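Local coordinates for uncharacterized protein Dfer_1899 (Dyadobacter fermentans, PDB 5HX0), which is of unknown function but carries a sialidase-type, BNR-repeat beta-propeller domain and so may act on or bind carbohydrate, at residues A[60-65]-A[127-132]; A[207-212]-A[368-373]; A[265-270]-A[313-318]. All coordinates share one frame; numbering follows the deposited sequence.

Interaction 1. Residues A[60-65]-A[127-132]; sequences FPSVIK and PCLLQL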
ATOM      1  N   PHE A  60       8.528  14.171  -5.845  1.00 10.57           N
ATOM      2  CA  PHE A  60       8.756  14.698  -4.500  1.00 10.42           C
ATOM      3  C   PHE A  60       9.806  13.880  -3.744  1.00  9.31           C
ATOM      4  O   PHE A  60       9.478  13.225  -2.741  1.00 11.60           O
ATOM      5  CB  PHE A  60       7.424  14.723  -3.709  1.00 11.22           C
ATOM      6  CG  PHE A  60       6.236  15.229  -4.534  1.00 10.04           C
ATOM      7  CD1 PHE A  60       6.313  16.451  -5.206  1.00 11.64           C
ATOM      8  CD2 PHE A  60       5.076  14.477  -4.643  1.00 12.61           C
ATOM      9  CE1 PHE A  60       5.239  16.925  -5.990  1.00 13.65           C
ATOM     10  CE2 PHE A  60       3.990  14.934  -5.434  1.00 14.70           C
ATOM     11  CZ  PHE A  60       4.073  16.165  -6.095  1.00 12.86           C
ATOM     12  N   PRO A  61      11.064  13.875  -4.178  1.00 10.78           N
ATOM     13  CA  PRO A  61      12.065  13.030  -3.510  1.00 10.46           C
ATOM     14  C   PRO A  61      12.695  13.680  -2.285  1.00  9.77           C
ATOM     15  O   PRO A  61      12.751  14.910  -2.139  1.00  9.98           O
ATOM     16  CB  PRO A  61      13.117  12.820  -4.604  1.00 10.34           C
ATOM     17  CG  PRO A  61      13.113  14.205  -5.338  1.00 10.76           C
ATOM     18  CD  PRO A  61      11.635  14.609  -5.337  1.00 10.84           C
ATOM     19  N   SER A  62      13.151  12.830  -1.366  0.69 10.06           N
ATOM     20  CA  SER A  62      14.140  13.241  -0.381  0.69 10.74           C
ATOM     21  C   SER A  62      15.183  12.136  -0.308  0.69 12.11           C
ATOM     22  O   SER A  62      14.936  10.999  -0.717  0.69 11.33           O
ATOM     23  CB  SER A  62      13.521  13.536   0.996  0.69  9.15           C
ATOM     24  OG  SER A  62      12.961  12.383   1.570  0.69  9.28           O
ATOM     25  N   VAL A  63      16.364  12.477   0.189  1.00 10.91           N
ATOM     26  CA  VAL A  63      17.480  11.535   0.098  1.00 14.06           C
ATOM     27  C   VAL A  63      18.465  11.757   1.239  1.00 15.76           C
ATOM     28  O   VAL A  63      18.722  12.894   1.660  1.00 12.55           O
ATOM     29  CB  VAL A  63      18.140  11.631  -1.303  1.00 12.79           C
ATOM     30  CG1 VAL A  63      18.580  13.074  -1.615  1.00  9.81           C
ATOM     31  CG2 VAL A  63      19.317  10.682  -1.423  1.00 10.66           C
ATOM     32  N   ILE A  64      18.990  10.640   1.763  1.00 11.52           N
ATOM     33  CA  ILE A  64      20.001  10.617   2.823  1.00  9.79           C
ATOM     34  C   ILE A  64      21.106   9.670   2.368  1.00 13.71           C
ATOM     35  O   ILE A  64      20.935   8.905   1.420  1.00 11.44           O
ATOM     36  CB  ILE A  64      19.413  10.147   4.166  1.00 12.09           C
ATOM     37  CG1 ILE A  64      18.835   8.739   3.955  1.00 11.12           C
ATOM     38  CG2 ILE A  64      18.293  11.117   4.647  1.00 13.22           C
ATOM     39  CD1 ILE A  64      18.574   7.967   5.203  1.00 17.93           C
ATOM     40  N   LYS A  65      22.251   9.731   3.042  1.00 11.50           N
ATOM     41  CA  LYS A  65      23.319   8.747   2.837  1.00  9.74           C
ATOM     42  C   LYS A  65      23.680   8.154   4.192  1.00 11.92           C
ATOM     43  O   LYS A  65      24.044   8.892   5.109  1.00 11.60           O
ATOM     44  CB  LYS A  65      24.557   9.366   2.167  1.00 11.24           C
ATOM     45  CG  LYS A  65      25.662   8.332   1.922  1.00 16.38           C
ATOM     46  CD  LYS A  65      26.879   8.922   1.186  1.00 29.64           C
ATOM     47  CE  LYS A  65      27.839   9.664   2.123  1.00 50.21           C
ATOM     48  NZ  LYS A  65      27.430  11.059   2.513  1.00 54.51           N
ATOM     49  N   PRO A 127       7.363  12.190   0.881  1.00  9.43           N
ATOM     50  CA  PRO A 127       8.149  11.663   2.010  1.00  8.18           C
ATOM     51  C   PRO A 127       9.365  12.540   2.252  1.00 12.23           C
ATOM     52  O   PRO A 127      10.154  12.792   1.341  1.00 13.26           O
ATOM     53  CB  PRO A 127       8.563  10.262   1.540  1.00  9.04           C
ATOM     54  CG  PRO A 127       8.627  10.423  -0.019  1.00  8.10           C
ATOM     55  CD  PRO A 127       7.527  11.402  -0.361  1.00 10.14           C
ATOM     56  N   CYS A 128       9.533  12.987   3.490  1.00 10.99           N
ATOM     57  CA  CYS A 128      10.661  13.831   3.855  1.00 11.56           C
ATOM     58  C   CYS A 128      11.525  13.095   4.878  1.00 11.05           C
ATOM     59  O   CYS A 128      11.126  12.948   6.030  1.00 12.26           O
ATOM     60  CB  CYS A 128      10.139  15.167   4.399  1.00 14.94           C
ATOM     61  SG  CYS A 128       9.485  16.147   3.026  1.00 12.84           S
ATOM     62  N   LEU A 129      12.699  12.645   4.451  1.00  8.04           N
ATOM     63  CA  LEU A 129      13.622  11.890   5.291  1.00 11.26           C
ATOM     64  C   LEU A 129      14.511  12.819   6.123  1.00 13.11           C
ATOM     65  O   LEU A 129      15.020  13.833   5.626  1.00 10.13           O
ATOM     66  CB  LEU A 129      14.505  10.991   4.417  1.00  9.39           C
ATOM     67  CG  LEU A 129      13.829   9.924   3.546  1.00 10.11           C
ATOM     68  CD1 LEU A 129      14.862   9.165   2.672  1.00  9.64           C
ATOM     69  CD2 LEU A 129      13.071   8.937   4.431  1.00  8.39           C
ATOM     70  N   LEU A 130      14.709  12.460   7.392  1.00 10.87           N
ATOM     71  CA  LEU A 130      15.760  13.056   8.224  1.00 10.39           C
ATOM     72  C   LEU A 130      16.580  11.921   8.824  1.00 14.42           C
ATOM     73  O   LEU A 130      16.014  11.026   9.456  1.00 11.98           O
ATOM     74  CB  LEU A 130      15.194  13.910   9.362  1.00 13.00           C
ATOM     75  CG  LEU A 130      16.282  14.482  10.309  1.00 10.46           C
ATOM     76  CD1 LEU A 130      17.174  15.519   9.581  1.00 13.97           C
ATOM     77  CD2 LEU A 130      15.660  15.104  11.556  1.00 14.31           C
ATOM     78  N   GLN A 131      17.895  11.945   8.635  1.00 10.63           N
ATOM     79  CA  GLN A 131      18.767  10.977   9.292  1.00 11.72           C
ATOM     80  C   GLN A 131      19.485  11.663  10.450  1.00 11.17           C
ATOM     81  O   GLN A 131      20.209  12.635  10.229  1.00 13.48           O
ATOM     82  CB  GLN A 131      19.788  10.383   8.326  1.00 12.64           C
ATOM     83  CG  GLN A 131      20.722   9.381   9.012  1.00 15.12           C
ATOM     84  CD  GLN A 131      21.661   8.721   8.039  1.00 15.85           C
ATOM     85  OE1 GLN A 131      21.630   7.506   7.873  1.00 20.98           O
ATOM     86  NE2 GLN A 131      22.474   9.523   7.357  1.00 16.12           N
ATOM     87  N   LEU A 132      19.278  11.160  11.674  1.00 12.81           N
ATOM     88  CA  LEU A 132      19.980  11.684  12.841  1.00 14.22           C
ATOM     89  C   LEU A 132      21.426  11.193  12.872  1.00 14.48           C
ATOM     90  O   LEU A 132      21.774  10.174  12.273  1.00 12.90           O
ATOM     91  CB  LEU A 132      19.283  11.261  14.141  1.00 11.79           C
ATOM     92  CG  LEU A 132      17.792  11.621  14.226  1.00 18.11           C
ATOM     93  CD1 LEU A 132      17.260  11.421  15.650  1.00 17.43           C
ATOM     94  CD2 LEU A 132      17.562  13.057  13.765  1.00 20.64           C
TER
HETATM   95  O   HOH W   1       9.134  14.875  -0.432  1.00 11.81           O

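Interaction 2. Residues A[207-212]-A[368-373]; sequences YNRGAM and YPWAVQ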
ATOM      1  N   TYR A 207       2.080  19.053   9.464  1.00 12.44           N
ATOM      2  CA  TYR A 207       2.667  18.391   8.293  1.00 14.46           C
ATOM      3  C   TYR A 207       3.490  19.436   7.545  1.00 13.85           C
ATOM      4  O   TYR A 207       3.291  20.641   7.725  1.00 14.33           O
ATOM      5  CB  TYR A 207       1.578  17.829   7.351  1.00  9.99           C
ATOM      6  CG  TYR A 207       0.808  18.979   6.735  1.00 13.34           C
ATOM      7  CD1 TYR A 207      -0.212  19.591   7.444  1.00 13.65           C
ATOM      8  CD2 TYR A 207       1.179  19.528   5.488  1.00 12.32           C
ATOM      9  CE1 TYR A 207      -0.878  20.690   6.936  1.00 17.52           C
ATOM     10  CE2 TYR A 207       0.524  20.629   4.975  1.00 14.87           C
ATOM     11  CZ  TYR A 207      -0.506  21.214   5.708  1.00 15.35           C
ATOM     12  OH  TYR A 207      -1.171  22.328   5.234  1.00 15.51           O
ATOM     13  N   ASN A 208       4.379  18.971   6.672  1.00 12.99           N
ATOM     14  CA  ASN A 208       4.903  19.854   5.631  1.00 11.34           C
ATOM     15  C   ASN A 208       5.669  19.025   4.610  1.00 15.39           C
ATOM     16  O   ASN A 208       5.933  17.835   4.812  1.00 16.05           O
ATOM     17  CB  ASN A 208       5.819  20.957   6.182  1.00  8.30           C
ATOM     18  CG  ASN A 208       5.673  22.254   5.401  1.00 15.55           C
ATOM     19  OD1 ASN A 208       5.056  22.265   4.331  1.00 14.46           O
ATOM     20  ND2 ASN A 208       6.244  23.339   5.922  1.00 10.92           N
ATOM     21  N   ARG A 209       6.035  19.678   3.510  1.00 12.77           N
ATOM     22  CA  ARG A 209       7.162  19.231   2.707  1.00 14.73           C
ATOM     23  C   ARG A 209       8.333  20.150   3.019  1.00 19.75           C
ATOM     24  O   ARG A 209       8.196  21.377   2.945  1.00 13.92           O
ATOM     25  CB  ARG A 209       6.863  19.238   1.198  1.00 12.57           C
ATOM     26  CG  ARG A 209       8.018  18.639   0.332  1.00 12.29           C
ATOM     27  CD  ARG A 209       9.173  19.655   0.079  1.00 13.26           C
ATOM     28  NE  ARG A 209      10.224  19.100  -0.775  1.00 12.91           N
ATOM     29  CZ  ARG A 209      11.379  19.703  -1.044  1.00 13.10           C
ATOM     30  NH1 ARG A 209      12.246  19.114  -1.872  1.00  9.56           N
ATOM     31  NH2 ARG A 209      11.690  20.879  -0.478  1.00 12.28           N
ATOM     32  N   GLY A 210       9.476  19.561   3.334  1.00 13.95           N
ATOM     33  CA  GLY A 210      10.679  20.323   3.634  1.00 15.48           C
ATOM     34  C   GLY A 210      11.573  19.543   4.572  1.00 17.07           C
ATOM     35  O   GLY A 210      11.165  18.554   5.177  1.00 14.08           O
ATOM     36  N   ALA A 211      12.820  20.003   4.677  1.00 12.86           N
ATOM     37  CA  ALA A 211      13.791  19.335   5.529  1.00 13.00           C
ATOM     38  C   ALA A 211      13.626  19.755   6.987  1.00 17.02           C
ATOM     39  O   ALA A 211      13.466  20.948   7.295  1.00 14.64           O
ATOM     40  CB  ALA A 211      15.220  19.638   5.066  1.00 12.00           C
HETATM   41  N   MSE A 212      13.658  18.761   7.876  1.00 14.22           N
HETATM   42  CA  MSE A 212      13.869  18.968   9.297  1.00 12.91           C
HETATM   43  C   MSE A 212      15.353  19.195   9.501  1.00 14.08           C
HETATM   44  O   MSE A 212      16.130  19.012   8.566  1.00 12.23           O
HETATM   45  CB  MSE A 212      13.411  17.749  10.107  1.00 11.04           C
HETATM   46  CG  MSE A 212      11.967  17.385   9.911  1.00 12.31           C
HETATM   47 SE   MSE A 212      11.623  15.710  10.858  0.77 19.74          SE
HETATM   48  CE  MSE A 212       9.692  15.636  10.705  1.00 18.47           C
ATOM     49  N   TYR A 368      10.990  20.201  -6.686  1.00 13.40           N
ATOM     50  CA  TYR A 368      11.192  19.671  -5.340  1.00  7.42           C
ATOM     51  C   TYR A 368      12.590  19.058  -5.155  1.00  9.96           C
ATOM     52  O   TYR A 368      12.699  17.897  -4.748  1.00 11.20           O
ATOM     53  CB  TYR A 368      10.115  18.645  -5.010  1.00 10.49           C
ATOM     54  CG  TYR A 368       8.748  19.235  -4.698  1.00 12.10           C
ATOM     55  CD1 TYR A 368       8.068  20.025  -5.623  1.00 11.08           C
ATOM     56  CD2 TYR A 368       8.154  19.019  -3.456  1.00  8.60           C
ATOM     57  CE1 TYR A 368       6.814  20.578  -5.336  1.00  9.67           C
ATOM     58  CE2 TYR A 368       6.911  19.559  -3.156  1.00 11.68           C
ATOM     59  CZ  TYR A 368       6.248  20.337  -4.097  1.00 14.98           C
ATOM     60  OH  TYR A 368       5.014  20.857  -3.778  1.00 15.35           O
ATOM     61  N   PRO A 369      13.651  19.810  -5.422  1.00  8.90           N
ATOM     62  CA  PRO A 369      14.988  19.223  -5.272  1.00 10.60           C
ATOM     63  C   PRO A 369      15.359  18.964  -3.816  1.00  7.99           C
ATOM     64  O   PRO A 369      14.871  19.601  -2.881  1.00 13.22           O
ATOM     65  CB  PRO A 369      15.922  20.260  -5.919  1.00  8.03           C
ATOM     66  CG  PRO A 369      15.188  21.566  -5.717  1.00 11.59           C
ATOM     67  CD  PRO A 369      13.719  21.213  -5.868  1.00 11.08           C
ATOM     68  N   TRP A 370      16.280  18.021  -3.651  1.00  8.84           N
ATOM     69  CA  TRP A 370      16.777  17.608  -2.345  1.00  8.20           C
ATOM     70  C   TRP A 370      18.196  17.098  -2.548  1.00 10.04           C
ATOM     71  O   TRP A 370      18.408  16.175  -3.342  1.00 11.67           O
ATOM     72  CB  TRP A 370      15.868  16.513  -1.749  1.00  8.29           C
ATOM     73  CG  TRP A 370      16.017  16.307  -0.264  1.00  9.19           C
ATOM     74  CD1 TRP A 370      17.114  15.834   0.401  1.00  8.77           C
ATOM     75  CD2 TRP A 370      15.020  16.564   0.729  1.00  7.71           C
ATOM     76  NE1 TRP A 370      16.851  15.774   1.771  1.00 10.91           N
ATOM     77  CE2 TRP A 370      15.569  16.218   1.985  1.00  9.15           C
ATOM     78  CE3 TRP A 370      13.700  17.029   0.675  1.00 12.13           C
ATOM     79  CZ2 TRP A 370      14.834  16.323   3.177  1.00 11.67           C
ATOM     80  CZ3 TRP A 370      12.987  17.137   1.848  1.00 10.77           C
ATOM     81  CH2 TRP A 370      13.549  16.786   3.083  1.00 11.67           C
ATOM     82  N   ALA A 371      19.166  17.698  -1.860  1.00 10.01           N
ATOM     83  CA  ALA A 371      20.569  17.393  -2.109  1.00 14.09           C
ATOM     84  C   ALA A 371      21.150  16.519  -1.006  1.00  7.56           C
ATOM     85  O   ALA A 371      20.703  16.555   0.146  1.00 15.09           O
ATOM     86  CB  ALA A 371      21.400  18.671  -2.241  1.00 13.56           C
ATOM     87  N   VAL A 372      22.172  15.748  -1.365  1.00 11.75           N
ATOM     88  CA  VAL A 372      22.899  14.919  -0.411  1.00 12.74           C
ATOM     89  C   VAL A 372      24.374  14.936  -0.785  1.00 14.69           C
ATOM     90  O   VAL A 372      24.729  14.964  -1.968  1.00 15.80           O
ATOM     91  CB  VAL A 372      22.334  13.475  -0.374  1.00 11.94           C
ATOM     92  CG1 VAL A 372      22.465  12.832  -1.734  1.00 13.57           C
ATOM     93  CG2 VAL A 372      23.063  12.654   0.697  1.00 17.71           C
ATOM     94  N   GLN A 373      25.238  14.934   0.224  1.00 12.77           N
ATOM     95  CA  GLN A 373      26.679  14.913  -0.014  1.00 18.78           C
ATOM     96  C   GLN A 373      27.080  13.499  -0.412  1.00 20.84           C
ATOM     97  O   GLN A 373      26.808  12.549   0.328  1.00 21.55           O
ATOM     98  CB  GLN A 373      27.432  15.357   1.238  1.00 14.58           C
ATOM     99  CG  GLN A 373      28.892  15.731   1.001  1.00 17.11           C
ATOM    100  CD  GLN A 373      29.026  17.112   0.390  1.00 21.40           C
ATOM    101  OE1 GLN A 373      28.322  18.044   0.788  1.00 21.71           O
ATOM    102  NE2 GLN A 373      29.911  17.247  -0.595  1.00 23.72           N
TER
HETATM  103  O   HOH W   2      13.498  22.038  -2.469  1.00 12.38           O

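Interaction 3. Residues A[265-270]-A[313-318]; sequences EASVYE and PMHALR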
ATOM      1  N   GLU A 265       5.383  25.333   2.114  1.00 11.35           N
ATOM      2  CA  GLU A 265       6.516  24.398   2.180  1.00 10.72           C
ATOM      3  C   GLU A 265       7.781  25.102   2.673  1.00 14.56           C
ATOM      4  O   GLU A 265       8.130  26.181   2.189  1.00 17.98           O
ATOM      5  CB  GLU A 265       6.737  23.778   0.801  1.00 12.05           C
ATOM      6  CG  GLU A 265       5.559  22.947   0.432  1.00 12.33           C
ATOM      7  CD  GLU A 265       5.606  22.432  -0.981  1.00 20.17           C
ATOM      8  OE1 GLU A 265       6.382  22.957  -1.812  1.00 16.97           O
ATOM      9  OE2 GLU A 265       4.846  21.497  -1.265  1.00 16.76           O
ATOM     10  N   ALA A 266       8.460  24.504   3.649  1.00 13.91           N
ATOM     11  CA  ALA A 266       9.568  25.173   4.321  1.00 12.53           C
ATOM     12  C   ALA A 266      10.624  24.154   4.702  1.00 17.81           C
ATOM     13  O   ALA A 266      10.291  23.096   5.242  1.00 13.43           O
ATOM     14  CB  ALA A 266       9.077  25.899   5.582  1.00 13.41           C
ATOM     15  N   SER A 267      11.889  24.474   4.428  1.00 14.93           N
ATOM     16  CA  SER A 267      13.022  23.714   4.955  1.00 15.98           C
ATOM     17  C   SER A 267      13.711  24.533   6.035  1.00 19.58           C
ATOM     18  O   SER A 267      13.863  25.748   5.892  1.00 15.66           O
ATOM     19  CB  SER A 267      14.019  23.365   3.847  1.00 11.94           C
ATOM     20  OG  SER A 267      13.540  22.273   3.058  1.00 13.98           O
ATOM     21  N   VAL A 268      14.140  23.879   7.106  1.00 15.82           N
ATOM     22  CA  VAL A 268      14.726  24.586   8.235  1.00 14.49           C
ATOM     23  C   VAL A 268      16.196  24.204   8.331  1.00 15.03           C
ATOM     24  O   VAL A 268      16.616  23.143   7.852  1.00 15.73           O
ATOM     25  CB  VAL A 268      13.960  24.309   9.551  1.00 14.93           C
ATOM     26  CG1 VAL A 268      14.192  22.860  10.066  1.00 10.49           C
ATOM     27  CG2 VAL A 268      14.306  25.378  10.614  1.00 17.31           C
ATOM     28  N   TYR A 269      16.987  25.092   8.934  1.00 14.45           N
ATOM     29  CA  TYR A 269      18.435  24.930   8.983  1.00 15.04           C
ATOM     30  C   TYR A 269      18.976  25.638  10.225  1.00 15.55           C
ATOM     31  O   TYR A 269      18.463  26.684  10.621  1.00 20.45           O
ATOM     32  CB  TYR A 269      19.056  25.496   7.683  1.00 13.74           C
ATOM     33  CG  TYR A 269      20.555  25.350   7.610  1.00 19.34           C
ATOM     34  CD1 TYR A 269      21.125  24.124   7.305  1.00 15.82           C
ATOM     35  CD2 TYR A 269      21.395  26.441   7.842  1.00 16.70           C
ATOM     36  CE1 TYR A 269      22.506  23.969   7.256  1.00 23.52           C
ATOM     37  CE2 TYR A 269      22.792  26.302   7.783  1.00 13.64           C
ATOM     38  CZ  TYR A 269      23.330  25.046   7.495  1.00 19.05           C
ATOM     39  OH  TYR A 269      24.691  24.841   7.438  1.00 19.48           O
ATOM     40  N   GLU A 270      19.998  25.059  10.852  1.00 15.75           N
ATOM     41  CA  GLU A 270      20.688  25.712  11.959  1.00 16.03           C
ATOM     42  C   GLU A 270      22.103  26.035  11.523  1.00 19.39           C
ATOM     43  O   GLU A 270      22.819  25.150  11.034  1.00 18.68           O
ATOM     44  CB  GLU A 270      20.716  24.826  13.202  1.00 19.03           C
ATOM     45  CG  GLU A 270      21.228  25.537  14.456  1.00 26.41           C
ATOM     46  CD  GLU A 270      21.397  24.555  15.601  1.00 32.01           C
ATOM     47  OE1 GLU A 270      22.358  23.752  15.562  1.00 28.32           O
ATOM     48  OE2 GLU A 270      20.538  24.538  16.502  1.00 31.42           O
ATOM     49  N   PRO A 313      10.011  24.392  -4.074  1.00 16.80           N
ATOM     50  CA  PRO A 313      10.274  24.718  -2.681  1.00 10.93           C
ATOM     51  C   PRO A 313      11.796  24.724  -2.501  1.00 12.95           C
ATOM     52  O   PRO A 313      12.509  24.420  -3.459  1.00 11.96           O
ATOM     53  CB  PRO A 313       9.610  23.567  -1.918  1.00 11.09           C
ATOM     54  CG  PRO A 313       9.806  22.379  -2.850  1.00 11.19           C
ATOM     55  CD  PRO A 313       9.741  22.959  -4.275  1.00 10.12           C
HETATM   56  N   MSE A 314      12.275  25.032  -1.306  1.00 11.97           N
HETATM   57  CA  MSE A 314      13.704  25.162  -1.049  1.00 16.47           C
HETATM   58  C   MSE A 314      14.213  24.009  -0.184  1.00 14.65           C
HETATM   59  O   MSE A 314      13.460  23.477   0.637  1.00 12.41           O
HETATM   60  CB  MSE A 314      14.014  26.508  -0.355  1.00 13.95           C
HETATM   61  CG  MSE A 314      14.441  27.654  -1.320  1.00 12.93           C
HETATM   62 SE   MSE A 314      13.015  28.179  -2.512  0.61 16.44          SE
HETATM   63  CE  MSE A 314      11.600  28.690  -1.265  1.00 13.75           C
ATOM     64  N   HIS A 315      15.481  23.633  -0.387  1.00  9.92           N
ATOM     65  CA  HIS A 315      16.182  22.658   0.441  1.00 11.75           C
ATOM     66  C   HIS A 315      17.583  23.184   0.728  1.00 14.01           C
ATOM     67  O   HIS A 315      18.238  23.702  -0.178  1.00 15.24           O
ATOM     68  CB  HIS A 315      16.302  21.268  -0.254  1.00  8.61           C
ATOM     69  CG  HIS A 315      17.059  20.273   0.565  1.00 13.02           C
ATOM     70  ND1 HIS A 315      18.406  20.027   0.386  1.00 14.40           N
ATOM     71  CD2 HIS A 315      16.682  19.527   1.632  1.00 11.72           C
ATOM     72  CE1 HIS A 315      18.814  19.147   1.286  1.00 11.71           C
ATOM     73  NE2 HIS A 315      17.794  18.846   2.069  1.00 10.72           N
ATOM     74  N   ALA A 316      18.052  23.049   1.968  1.00 13.98           N
ATOM     75  CA  ALA A 316      19.380  23.537   2.343  1.00 17.30           C
ATOM     76  C   ALA A 316      20.245  22.386   2.829  1.00 15.61           C
ATOM     77  O   ALA A 316      19.805  21.583   3.659  1.00 14.74           O
ATOM     78  CB  ALA A 316      19.306  24.610   3.431  1.00 15.78           C
ATOM     79  N   LEU A 317      21.484  22.334   2.331  1.00 16.80           N
ATOM     80  CA  LEU A 317      22.472  21.325   2.703  1.00  9.39           C
ATOM     81  C   LEU A 317      23.763  22.013   3.128  1.00 13.61           C
ATOM     82  O   LEU A 317      24.292  22.843   2.383  1.00 13.41           O
ATOM     83  CB  LEU A 317      22.759  20.397   1.514  1.00 12.30           C
ATOM     84  CG  LEU A 317      23.927  19.422   1.714  1.00 15.83           C
ATOM     85  CD1 LEU A 317      23.556  18.374   2.747  1.00 18.50           C
ATOM     86  CD2 LEU A 317      24.319  18.755   0.382  1.00 19.07           C
ATOM     87  N   ARG A 318      24.279  21.666   4.311  1.00 13.17           N
ATOM     88  CA  ARG A 318      25.563  22.200   4.750  1.00 17.17           C
ATOM     89  C   ARG A 318      26.667  21.471   3.992  1.00 20.41           C
ATOM     90  O   ARG A 318      26.733  20.241   4.039  1.00 16.49           O
ATOM     91  CB  ARG A 318      25.742  22.024   6.259  1.00 14.57           C
ATOM     92  CG  ARG A 318      27.031  22.656   6.792  1.00 20.70           C
ATOM     93  CD  ARG A 318      27.226  22.360   8.295  1.00 19.53           C
ATOM     94  NE  ARG A 318      26.256  23.110   9.094  1.00 21.64           N
ATOM     95  CZ  ARG A 318      26.322  23.262  10.412  1.00 31.29           C
ATOM     96  NH1 ARG A 318      27.312  22.692  11.094  1.00 23.55           N
ATOM     97  NH2 ARG A 318      25.393  23.979  11.051  1.00 22.74           N
TER
HETATM   98  O   HOH W   3      10.681  25.632   1.036  1.00 15.78           O
HETATM   99  O   HOH W   4      17.322  22.525   5.082  1.00 17.35           O
HETATM  100  O   HOH W   5      24.114  22.769  13.475  1.00 37.59           O

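Interaction 1. Residues A[60-65]-A[127-132]
Ser62 meets Pro127 and Leu129 where the innermost strands of two neighbouring blades of a six-bladed beta-propeller run side by side, strands 60-65 and 128-131, their axes 6.0 Å apart at closest and 12° from parallel. Its hydroxyl bridges the two backbones in the conformer described; a second one exists. Ser62 OG donates to Pro127 O at 2.8 Å, coming from above the carbonyl plane, and accepts from the backbone N-H of Leu129 (N to OG 2.9 Å). The chi1 of 65° sets OG between its own N and carbonyl carbon, facing the 127-132 backbone. Pro127 O has a second donor, a water that also donates to Phe60 O.

Further along, the contact turns apolar: Ile64 CG2 rests on Leu129 CB at 3.8 Å, the two side chains crossing at about a right angle, and also lies against Gln131 CB. Each strand pairs outward within its own blade, 60-65 with strand 71-79 and 128-131 with strand 137-145. Lys65 turns away, its NZ bonded to Gln373 O. The extended side chain of Gln131 delivers NE2 to Lys65 O at 2.8 Å, with the acceptor near the amide plane and the donor well above the carbonyl plane.

Interaction 2. Residues A[207-212]-A[368-373]
Pro369 O takes two donors: Arg209 NH1 at 2.9 Å and a water that in turn accepts from Arg209 NH2. The carbonyl oxygen lies in the guanidinium plane, whereas NH1 stands 55° above the carbonyl plane, and the N-H...O angle is 153°. The direct bond and the water bridge together limit how far the guanidinium can rotate, and Tyr368 O lies 3.2 Å from the same NH1.

Two aromatic side chains flank the arginine. Trp370 CE3 sits over one guanidinium face, 3.6 Å from NH1, with the indole plane turned 77° to it. The arginine chain, bent at chi2, slides past the Tyr368 ring, bringing NE to 3.4 Å from Tyr368 CD2. Tyr368 OH is hydrogen-bonded to Glu265 OE2.

All this lies close to the centre of the beta-propeller, where the irregular segment 207-212 approaches the inner strand 367-375 of another blade. Arg209 and Ala211 also bond through their backbones to strand 262-270, so the segment runs beside that blade too.

Beyond the arginine the far rim of the indole reaches the backbone: Gly210 O lies at the ring edge, 3.6 Å from Trp370 CH2, and Ala211 CA is 3.5 Å from that same carbon. Ala211 CB packs on Trp370 CZ2 at 3.8 Å.

Interaction 3. Residues A[265-270]-A[313-318]
Adjacent blades of the beta-propeller meet here through their innermost strands, 265-270 and 314-318, almost parallel (14°) with side chains and waters spanning the gap. Ser267 OG donates to Met314 O at 2.7 Å, tilted somewhat from the carbonyl plane, and also accepts from Ala211 N. Water continues the link on either side of this bond: one molecule lies between Glu265 O and Met314 N, accepting from the latter, and another donates to Val268 O and Ala316 O.

At the far end Arg318 wraps round the tip of Tyr269. The bend at chi3 (-71°) brings NE back to Tyr269 OH, a 2.9 Å bond, while NH2 reaches Glu270 O at 2.8 Å with the oxygen near the guanidinium plane. The ring and guanidinium planes stand 73° apart, and Arg318 CB lies at the ring edge, 3.2 Å from Tyr269 OH. At the opposite end Glu265 OE1, salt-bridged to Arg281, comes within 3.3 Å of Pro313 CB; the carboxylate also serves Tyr368.

Strand 276-283 pairs with 262-270 and strand 324-330 with 314-318, each in its own blade. Phe279 and Val324 from those second strands close over Ala316, and Tyr213 of strand 213-214 packs against Tyr269 and Arg318.

All three contacts gather about the axis of the propeller. Interactions 1 and 3 each join the inner strands of successive blades, their centres about 12 Å apart and without touching, while interaction 2 lies between them, with centres about 7 Å and 6 Å away. Along the chain interaction 1 closes first; the segments of interaction 3 then fall between the two of interaction 2. The blade joining strand 42-51 to the C-terminal strands closes the ring, as in other propellers. From its inner strand 367-375, Trp370 reaches both neighbouring blades, at Ser62 and His315, while Tyr368 extends past one of them to Glu265, so this strand touches blades from early and late in the sequence.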